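Local atomic coordinates of phytase (Citrobacter braakii, PDB entry 3ZHC), a protein that belongs to branch 2 of the histidine phosphatase superfamily. Residues I50-W62 with N190-T202. The protein carries 2 engineered substitutions. Residues are numbered along the deposited sequence; the frame is centred on the assembly and turned at random.
Sequences IMKNVTPDQWPQW and NVLNFSQSETCKT. Unlike the reference sequence in segment 50-62: N53 (reference Asp). With FMT (formic acid), chain P.
T199 grips the carbonyl oxygen of N53, asparagine here where the reference sequence has aspartate, with two bonds. Its backbone N comes in nearly end-on to that carbonyl, 3.1 Å from N53 O, while its hydroxyl reaches over the carbonyl plane, OG1 lying 2.7 Å from N53 O. The hydroxyl gets there because OG1 turns back beside its own backbone N (chi1 -57°), so both donors converge on one acceptor. At the other end of the contact, T55 OG1 donates to L192 O at 2.7 Å, tilted 18° from the carbonyl plane, and accepts from D57 N, closing an ST turn. S197 OG and S197 N both donate to F194 O, OG on a lone pair at 2.7 Å, and S197 CB packs against T55 N.

Water extends this polar seam. One molecule donates to T55 O and accepts from E198 N; a second joins D57 OD2 to N193 ND2, and the same carboxylate oxygen is salt-bridged to R257.

The packing mixes apolar side chains with carbon atoms set against backbone carbonyls. V54 lies against F194, CG1 4.1 Å from CE1, and V54 O sits at the edge of that ring, in its plane. L192 packs CB against V54 O and sends CD2 obliquely to W59 CZ2, 4.1 Å away; the indole is held by NE1, which donates to M51 O. P56 lies alongside the 3-10 turn, CD 3.1 Å from N193 O and CB against Q196 O.

The partner loop starts at a Schellman motif with N193 as C-prime residue; the contact thus joins the loop following helix 49-53 to the Schellman-capped end of helix 182-192 and its 3-10 turn, about 28 Å from the centre of the chain (centre to centre).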
ATOM      1  N   ILE B  50      -2.398 -31.438  -2.234  1.00 12.95           N
ATOM      2  CA  ILE B  50      -3.249 -30.269  -2.010  1.00 13.07           C
ATOM      3  C   ILE B  50      -3.114 -29.280  -3.154  1.00 13.32           C
ATOM      4  O   ILE B  50      -4.134 -28.787  -3.658  1.00 13.39           O
ATOM      5  CB  ILE B  50      -2.944 -29.579  -0.644  1.00 13.04           C
ATOM      6  CG1 ILE B  50      -3.467 -30.454   0.498  1.00 12.99           C
ATOM      7  CG2 ILE B  50      -3.582 -28.188  -0.570  1.00 12.47           C
ATOM      8  CD1 ILE B  50      -3.153 -29.913   1.879  1.00 13.12           C
ATOM      9  N   MET B  51      -1.865 -28.998  -3.566  1.00 13.56           N
ATOM     10  CA  MET B  51      -1.598 -28.068  -4.711  1.00 13.93           C
ATOM     11  C   MET B  51      -2.301 -28.553  -5.970  1.00 14.22           C
ATOM     12  O   MET B  51      -2.898 -27.753  -6.711  1.00 14.33           O
ATOM     13  CB  MET B  51      -0.094 -27.910  -4.970  1.00 13.98           C
ATOM     14  CG  MET B  51       0.645 -27.194  -3.880  1.00 14.11           C
ATOM     15  SD  MET B  51       2.439 -27.291  -4.028  1.00 15.45           S
ATOM     16  CE  MET B  51       2.680 -26.572  -5.662  1.00 14.22           C
ATOM     17  N   LYS B  52      -2.244 -29.865  -6.202  1.00 14.47           N
ATOM     18  CA  LYS B  52      -2.904 -30.472  -7.351  1.00 14.77           C
ATOM     19  C   LYS B  52      -4.433 -30.416  -7.245  1.00 14.91           C
ATOM     20  O   LYS B  52      -5.085 -30.191  -8.230  1.00 15.11           O
ATOM     21  CB  LYS B  52      -2.455 -31.919  -7.530  1.00 14.79           C
ATOM     22  CG  LYS B  52      -1.008 -32.074  -7.897  1.00 15.17           C
ATOM     23  CD  LYS B  52      -0.649 -33.532  -7.953  1.00 15.80           C
ATOM     24  CE  LYS B  52       0.812 -33.748  -8.136  1.00 16.05           C
ATOM     25  NZ  LYS B  52       1.098 -35.209  -8.044  1.00 16.10           N
ATOM     26  N   ASN B  53      -4.976 -30.612  -6.036  1.00 15.05           N
ATOM     27  CA  ASN B  53      -6.440 -30.679  -5.821  1.00 15.06           C
ATOM     28  C   ASN B  53      -7.175 -29.337  -5.572  1.00 14.83           C
ATOM     29  O   ASN B  53      -8.414 -29.339  -5.431  1.00 14.93           O
ATOM     30  CB  ASN B  53      -6.745 -31.690  -4.697  1.00 15.23           C
ATOM     31  CG  ASN B  53      -6.300 -33.138  -5.064  1.00 16.06           C
ATOM     32  OD1 ASN B  53      -6.500 -33.608  -6.194  1.00 17.31           O
ATOM     33  ND2 ASN B  53      -5.704 -33.823  -4.113  1.00 17.18           N
ATOM     34  N   VAL B  54      -6.440 -28.219  -5.523  1.00 14.52           N
ATOM     35  CA  VAL B  54      -7.068 -26.850  -5.400  1.00 14.24           C
ATOM     36  C   VAL B  54      -7.241 -26.171  -6.769  1.00 14.18           C
ATOM     37  O   VAL B  54      -7.631 -25.014  -6.846  1.00 14.23           O
ATOM     38  CB  VAL B  54      -6.318 -25.911  -4.398  1.00 14.13           C
ATOM     39  CG1 VAL B  54      -6.399 -26.491  -3.002  1.00 13.80           C
ATOM     40  CG2 VAL B  54      -4.881 -25.679  -4.828  1.00 13.77           C
ATOM     41  N   THR B  55      -6.950 -26.899  -7.848  1.00 14.06           N
ATOM     42  CA  THR B  55      -7.241 -26.420  -9.192  1.00 13.98           C
ATOM     43  C   THR B  55      -7.561 -27.593 -10.111  1.00 14.00           C
ATOM     44  O   THR B  55      -6.943 -28.650  -9.982  1.00 14.17           O
ATOM     45  CB  THR B  55      -6.073 -25.593  -9.771  1.00 14.04           C
ATOM     46  OG1 THR B  55      -6.372 -25.217 -11.118  1.00 13.70           O
ATOM     47  CG2 THR B  55      -4.719 -26.379  -9.720  1.00 13.78           C
ATOM     48  N   PRO B  56      -8.541 -27.420 -11.047  1.00 13.93           N
ATOM     49  CA  PRO B  56      -8.771 -28.473 -12.046  1.00 13.97           C
ATOM     50  C   PRO B  56      -7.662 -28.536 -13.120  1.00 13.93           C
ATOM     51  O   PRO B  56      -7.615 -29.487 -13.881  1.00 14.20           O
ATOM     52  CB  PRO B  56     -10.098 -28.060 -12.682  1.00 13.97           C
ATOM     53  CG  PRO B  56     -10.107 -26.582 -12.547  1.00 13.88           C
ATOM     54  CD  PRO B  56      -9.500 -26.313 -11.218  1.00 13.81           C
ATOM     55  N   ASP B  57      -6.789 -27.540 -13.169  1.00 13.93           N
ATOM     56  CA  ASP B  57      -5.698 -27.512 -14.152  1.00 13.98           C
ATOM     57  C   ASP B  57      -4.456 -28.214 -13.620  1.00 13.87           C
ATOM     58  O   ASP B  57      -4.405 -28.592 -12.462  1.00 13.77           O
ATOM     59  CB  ASP B  57      -5.435 -26.073 -14.544  1.00 14.00           C
ATOM     60  CG  ASP B  57      -6.671 -25.429 -15.164  1.00 14.54           C
ATOM     61  OD1 ASP B  57      -7.033 -25.824 -16.281  1.00 15.84           O
ATOM     62  OD2 ASP B  57      -7.285 -24.554 -14.539  1.00 14.77           O
ATOM     63  N   GLN B  58      -3.471 -28.390 -14.499  1.00 13.94           N
ATOM     64  CA  GLN B  58      -2.184 -29.036 -14.187  1.00 13.97           C
ATOM     65  C   GLN B  58      -1.106 -27.989 -14.053  1.00 14.03           C
ATOM     66  O   GLN B  58      -1.084 -27.018 -14.814  1.00 14.04           O
ATOM     67  CB  GLN B  58      -1.758 -30.035 -15.279  1.00 13.89           C
ATOM     68  CG  GLN B  58      -2.495 -31.356 -15.270  1.00 14.03           C
ATOM     69  CD  GLN B  58      -3.918 -31.251 -15.783  1.00 14.39           C
ATOM     70  OE1 GLN B  58      -4.159 -30.756 -16.903  1.00 14.43           O
ATOM     71  NE2 GLN B  58      -4.878 -31.718 -14.972  1.00 14.15           N
ATOM     72  N   TRP B  59      -0.198 -28.191 -13.096  1.00 14.10           N
ATOM     73  CA  TRP B  59       0.907 -27.253 -12.871  1.00 14.14           C
ATOM     74  C   TRP B  59       2.042 -27.449 -13.890  1.00 14.45           C
ATOM     75  O   TRP B  59       2.396 -28.591 -14.185  1.00 14.55           O
ATOM     76  CB  TRP B  59       1.458 -27.409 -11.452  1.00 14.05           C
ATOM     77  CG  TRP B  59       0.488 -26.943 -10.417  1.00 13.34           C
ATOM     78  CD1 TRP B  59      -0.475 -27.687  -9.784  1.00 12.89           C
ATOM     79  CD2 TRP B  59       0.387 -25.634  -9.902  1.00 12.53           C
ATOM     80  NE1 TRP B  59      -1.171 -26.904  -8.896  1.00 12.33           N
ATOM     81  CE2 TRP B  59      -0.667 -25.637  -8.947  1.00 12.45           C
ATOM     82  CE3 TRP B  59       1.081 -24.436 -10.145  1.00 12.11           C
ATOM     83  CZ2 TRP B  59      -1.037 -24.491  -8.242  1.00 12.11           C
ATOM     84  CZ3 TRP B  59       0.704 -23.287  -9.436  1.00 11.99           C
ATOM     85  CH2 TRP B  59      -0.340 -23.326  -8.500  1.00 11.82           C
ATOM     86  N   PRO B  60       2.614 -26.331 -14.435  1.00 14.72           N
ATOM     87  CA  PRO B  60       3.800 -26.441 -15.282  1.00 14.98           C
ATOM     88  C   PRO B  60       4.962 -27.044 -14.501  1.00 15.20           C
ATOM     89  O   PRO B  60       5.123 -26.738 -13.310  1.00 15.05           O
ATOM     90  CB  PRO B  60       4.134 -24.971 -15.651  1.00 14.95           C
ATOM     91  CG  PRO B  60       2.985 -24.196 -15.312  1.00 14.96           C
ATOM     92  CD  PRO B  60       2.157 -24.933 -14.321  1.00 14.73           C
ATOM     93  N   GLN B  61       5.753 -27.878 -15.162  1.00 15.51           N
ATOM     94  CA  GLN B  61       6.879 -28.546 -14.523  1.00 15.76           C
ATOM     95  C   GLN B  61       8.136 -27.740 -14.714  1.00 15.78           C
ATOM     96  O   GLN B  61       8.255 -26.986 -15.672  1.00 15.66           O
ATOM     97  CB  GLN B  61       7.069 -29.965 -15.093  1.00 15.85           C
ATOM     98  CG  GLN B  61       5.847 -30.865 -14.967  1.00 16.42           C
ATOM     99  CD  GLN B  61       5.380 -31.017 -13.554  1.00 17.31           C
ATOM    100  OE1 GLN B  61       6.116 -31.488 -12.704  1.00 18.51           O
ATOM    101  NE2 GLN B  61       4.134 -30.608 -13.284  1.00 18.04           N
ATOM    102  N   TRP B  62       9.073 -27.916 -13.786  1.00 15.95           N
ATOM    103  CA  TRP B  62      10.367 -27.239 -13.800  1.00 16.08           C
ATOM    104  C   TRP B  62      11.432 -28.307 -13.973  1.00 16.46           C
ATOM    105  O   TRP B  62      11.379 -29.314 -13.283  1.00 16.73           O
ATOM    106  CB  TRP B  62      10.552 -26.494 -12.490  1.00 15.86           C
ATOM    107  CG  TRP B  62       9.599 -25.340 -12.284  1.00 15.02           C
ATOM    108  CD1 TRP B  62       8.231 -25.404 -12.118  1.00 14.13           C
ATOM    109  CD2 TRP B  62       9.944 -23.943 -12.215  1.00 13.83           C
ATOM    110  NE1 TRP B  62       7.714 -24.137 -11.956  1.00 13.76           N
ATOM    111  CE2 TRP B  62       8.737 -23.221 -12.012  1.00 13.54           C
ATOM    112  CE3 TRP B  62      11.156 -23.233 -12.312  1.00 13.55           C
ATOM    113  CZ2 TRP B  62       8.711 -21.816 -11.896  1.00 13.41           C
ATOM    114  CZ3 TRP B  62      11.136 -21.835 -12.196  1.00 13.08           C
ATOM    115  CH2 TRP B  62       9.922 -21.143 -11.991  1.00 13.33           C
ATOM    116  N   ASN B 190     -10.058 -17.327  -8.272  1.00 14.49           N
ATOM    117  CA  ASN B 190     -10.361 -17.123  -9.698  0.50 14.49           C
ATOM    118  C   ASN B 190      -9.217 -17.609 -10.588  1.00 14.43           C
ATOM    119  O   ASN B 190      -9.452 -18.235 -11.622  1.00 14.40           O
ATOM    120  CB  ASN B 190     -10.661 -15.647  -9.993  0.50 14.53           C
ATOM    121  CG  ASN B 190     -11.079 -15.410 -11.441  0.50 14.69           C
ATOM    122  OD1 ASN B 190     -12.122 -15.876 -11.883  0.50 14.64           O
ATOM    123  ND2 ASN B 190     -10.248 -14.671 -12.183  0.50 15.63           N
ATOM    124  N   VAL B 191      -7.977 -17.317 -10.173  1.00 14.39           N
ATOM    125  CA  VAL B 191      -6.769 -17.734 -10.939  1.00 14.39           C
ATOM    126  C   VAL B 191      -6.635 -19.284 -10.973  1.00 14.37           C
ATOM    127  O   VAL B 191      -6.301 -19.862 -12.005  1.00 14.35           O
ATOM    128  CB  VAL B 191      -5.499 -17.033 -10.394  1.00 14.36           C
ATOM    129  CG1 VAL B 191      -4.239 -17.576 -11.021  1.00 14.37           C
ATOM    130  CG2 VAL B 191      -5.607 -15.497 -10.640  1.00 14.47           C
ATOM    131  N   LEU B 192      -6.908 -19.924  -9.846  1.00 14.34           N
ATOM    132  CA  LEU B 192      -6.896 -21.376  -9.744  1.00 14.48           C
ATOM    133  C   LEU B 192      -8.136 -22.058 -10.349  1.00 14.81           C
ATOM    134  O   LEU B 192      -8.121 -23.260 -10.553  1.00 14.49           O
ATOM    135  CB  LEU B 192      -6.836 -21.799  -8.265  1.00 14.37           C
ATOM    136  CG  LEU B 192      -5.622 -21.492  -7.406  1.00 13.82           C
ATOM    137  CD1 LEU B 192      -5.969 -21.722  -5.952  1.00 12.91           C
ATOM    138  CD2 LEU B 192      -4.453 -22.345  -7.825  1.00 13.31           C
ATOM    139  N   ASN B 193      -9.203 -21.279 -10.624  1.00 15.44           N
ATOM    140  CA  ASN B 193     -10.551 -21.811 -10.948  1.00 16.00           C
ATOM    141  C   ASN B 193     -10.914 -22.815  -9.855  1.00 16.27           C
ATOM    142  O   ASN B 193     -11.257 -23.954 -10.122  1.00 16.05           O
ATOM    143  CB  ASN B 193     -10.637 -22.400 -12.375  1.00 16.17           C
ATOM    144  CG  ASN B 193     -12.102 -22.546 -12.879  1.00 17.42           C
ATOM    145  OD1 ASN B 193     -13.028 -21.854 -12.385  1.00 19.31           O
ATOM    146  ND2 ASN B 193     -12.315 -23.449 -13.875  1.00 18.36           N
ATOM    147  N   PHE B 194     -10.809 -22.329  -8.607  1.00 16.79           N
ATOM    148  CA  PHE B 194     -10.954 -23.134  -7.382  1.00 17.33           C
ATOM    149  C   PHE B 194     -12.301 -23.826  -7.258  1.00 17.99           C
ATOM    150  O   PHE B 194     -12.349 -24.981  -6.843  1.00 17.81           O
ATOM    151  CB  PHE B 194     -10.674 -22.241  -6.136  1.00 17.27           C
ATOM    152  CG  PHE B 194     -10.794 -22.961  -4.811  1.00 16.93           C
ATOM    153  CD1 PHE B 194      -9.915 -23.995  -4.478  1.00 16.54           C
ATOM    154  CD2 PHE B 194     -11.791 -22.589  -3.877  1.00 16.80           C
ATOM    155  CE1 PHE B 194     -10.013 -24.668  -3.241  1.00 16.58           C
ATOM    156  CE2 PHE B 194     -11.898 -23.249  -2.642  1.00 16.53           C
ATOM    157  CZ  PHE B 194     -11.009 -24.295  -2.318  1.00 16.56           C
ATOM    158  N   SER B 195     -13.377 -23.112  -7.629  1.00 18.76           N
ATOM    159  CA  SER B 195     -14.765 -23.642  -7.593  0.50 19.27           C
ATOM    160  C   SER B 195     -14.942 -24.960  -8.360  1.00 19.70           C
ATOM    161  O   SER B 195     -15.784 -25.777  -8.006  1.00 19.69           O
ATOM    162  CB  SER B 195     -15.756 -22.603  -8.154  0.50 19.22           C
ATOM    163  OG  SER B 195     -15.799 -21.448  -7.344  0.50 19.32           O
ATOM    164  N   GLN B 196     -14.144 -25.146  -9.423  1.00 20.68           N
ATOM    165  CA  GLN B 196     -14.201 -26.354 -10.258  1.00 21.86           C
ATOM    166  C   GLN B 196     -13.155 -27.434  -9.885  1.00 22.61           C
ATOM    167  O   GLN B 196     -13.027 -28.419 -10.599  1.00 22.65           O
ATOM    168  CB  GLN B 196     -14.041 -25.976 -11.733  1.00 22.01           C
ATOM    169  CG  GLN B 196     -14.939 -24.840 -12.213  1.00 22.99           C
ATOM    170  CD  GLN B 196     -16.396 -25.093 -11.942  1.00 24.39           C
ATOM    171  OE1 GLN B 196     -17.067 -24.293 -11.255  1.00 25.56           O
ATOM    172  NE2 GLN B 196     -16.910 -26.213 -12.459  1.00 24.97           N
ATOM    173  N   SER B 197     -12.424 -27.245  -8.772  1.00 23.64           N
ATOM    174  CA  SER B 197     -11.396 -28.211  -8.326  1.00 24.44           C
ATOM    175  C   SER B 197     -11.986 -29.333  -7.453  1.00 25.39           C
ATOM    176  O   SER B 197     -13.136 -29.254  -7.012  1.00 25.38           O
ATOM    177  CB  SER B 197     -10.272 -27.495  -7.559  1.00 24.42           C
ATOM    178  OG  SER B 197     -10.702 -27.053  -6.273  1.00 24.09           O
ATOM    179  N   GLU B 198     -11.173 -30.364  -7.212  1.00 26.59           N
ATOM    180  CA  GLU B 198     -11.548 -31.517  -6.366  1.00 27.71           C
ATOM    181  C   GLU B 198     -11.890 -31.094  -4.911  1.00 28.49           C
ATOM    182  O   GLU B 198     -12.727 -31.724  -4.262  1.00 28.54           O
ATOM    183  CB  GLU B 198     -10.423 -32.567  -6.377  1.00 27.86           C
ATOM    184  CG  GLU B 198     -10.754 -33.933  -5.720  1.00 28.75           C
ATOM    185  CD  GLU B 198     -11.824 -34.774  -6.496  1.00 29.64           C
ATOM    186  OE1 GLU B 198     -12.096 -34.491  -7.699  1.00 29.79           O
ATOM    187  OE2 GLU B 198     -12.381 -35.723  -5.879  1.00 30.50           O
ATOM    188  N   THR B 199     -11.238 -30.027  -4.421  1.00 29.49           N
ATOM    189  CA  THR B 199     -11.502 -29.468  -3.074  1.00 30.30           C
ATOM    190  C   THR B 199     -12.967 -28.989  -2.897  1.00 31.15           C
ATOM    191  O   THR B 199     -13.528 -29.126  -1.814  1.00 31.25           O
ATOM    192  CB  THR B 199     -10.508 -28.318  -2.741  1.00 30.29           C
ATOM    193  OG1 THR B 199      -9.160 -28.805  -2.852  1.00 30.11           O
ATOM    194  CG2 THR B 199     -10.727 -27.771  -1.335  1.00 30.28           C
ATOM    195  N   CYS B 200     -13.559 -28.443  -3.969  1.00 32.24           N
ATOM    196  CA  CYS B 200     -14.973 -27.966  -3.984  1.00 33.08           C
ATOM    197  C   CYS B 200     -15.968 -28.957  -4.625  1.00 33.99           C
ATOM    198  O   CYS B 200     -17.116 -28.583  -4.918  1.00 34.17           O
ATOM    199  CB  CYS B 200     -15.050 -26.625  -4.724  1.00 33.04           C
ATOM    200  SG  CYS B 200     -14.060 -25.360  -3.964  1.00 32.86           S
ATOM    201  N   LYS B 201     -15.537 -30.206  -4.839  1.00 35.06           N
ATOM    202  CA  LYS B 201     -16.361 -31.239  -5.489  1.00 35.90           C
ATOM    203  C   LYS B 201     -17.675 -31.487  -4.741  1.00 36.52           C
ATOM    204  O   LYS B 201     -18.760 -31.404  -5.338  1.00 36.66           O
ATOM    205  CB  LYS B 201     -15.568 -32.557  -5.592  1.00 36.01           C
ATOM    206  CG  LYS B 201     -16.263 -33.667  -6.379  1.00 36.64           C
ATOM    207  CD  LYS B 201     -15.447 -34.946  -6.387  1.00 37.26           C
ATOM    208  CE  LYS B 201     -16.188 -36.077  -7.116  1.00 37.73           C
ATOM    209  NZ  LYS B 201     -16.234 -35.865  -8.595  1.00 37.99           N
ATOM    210  N   THR B 202     -17.559 -31.771  -3.441  1.00 37.18           N
ATOM    211  CA  THR B 202     -18.718 -32.114  -2.580  1.00 37.76           C
ATOM    212  C   THR B 202     -19.507 -30.905  -2.035  1.00 38.16           C
ATOM    213  O   THR B 202     -20.728 -30.993  -1.853  1.00 38.36           O
ATOM    214  CB  THR B 202     -18.279 -32.989  -1.358  1.00 37.78           C
ATOM    215  OG1 THR B 202     -17.463 -32.216  -0.464  1.00 38.10           O
ATOM    216  CG2 THR B 202     -17.503 -34.240  -1.821  1.00 37.80           C
TER
HETATM  217  C   FMT P1414     -13.167 -19.798  -8.502  1.00 24.47           C
HETATM  218  O1  FMT P1414     -13.333 -18.629  -8.728  1.00 24.70           O
HETATM  219  O2  FMT P1414     -13.335 -20.242  -7.374  1.00 24.41           O
HETATM  220  O   HOH W   1      -8.780 -30.470  -8.782  1.00 16.31           O
HETATM  221  O   HOH W   2      -9.845 -24.397 -15.428  1.00 12.92           O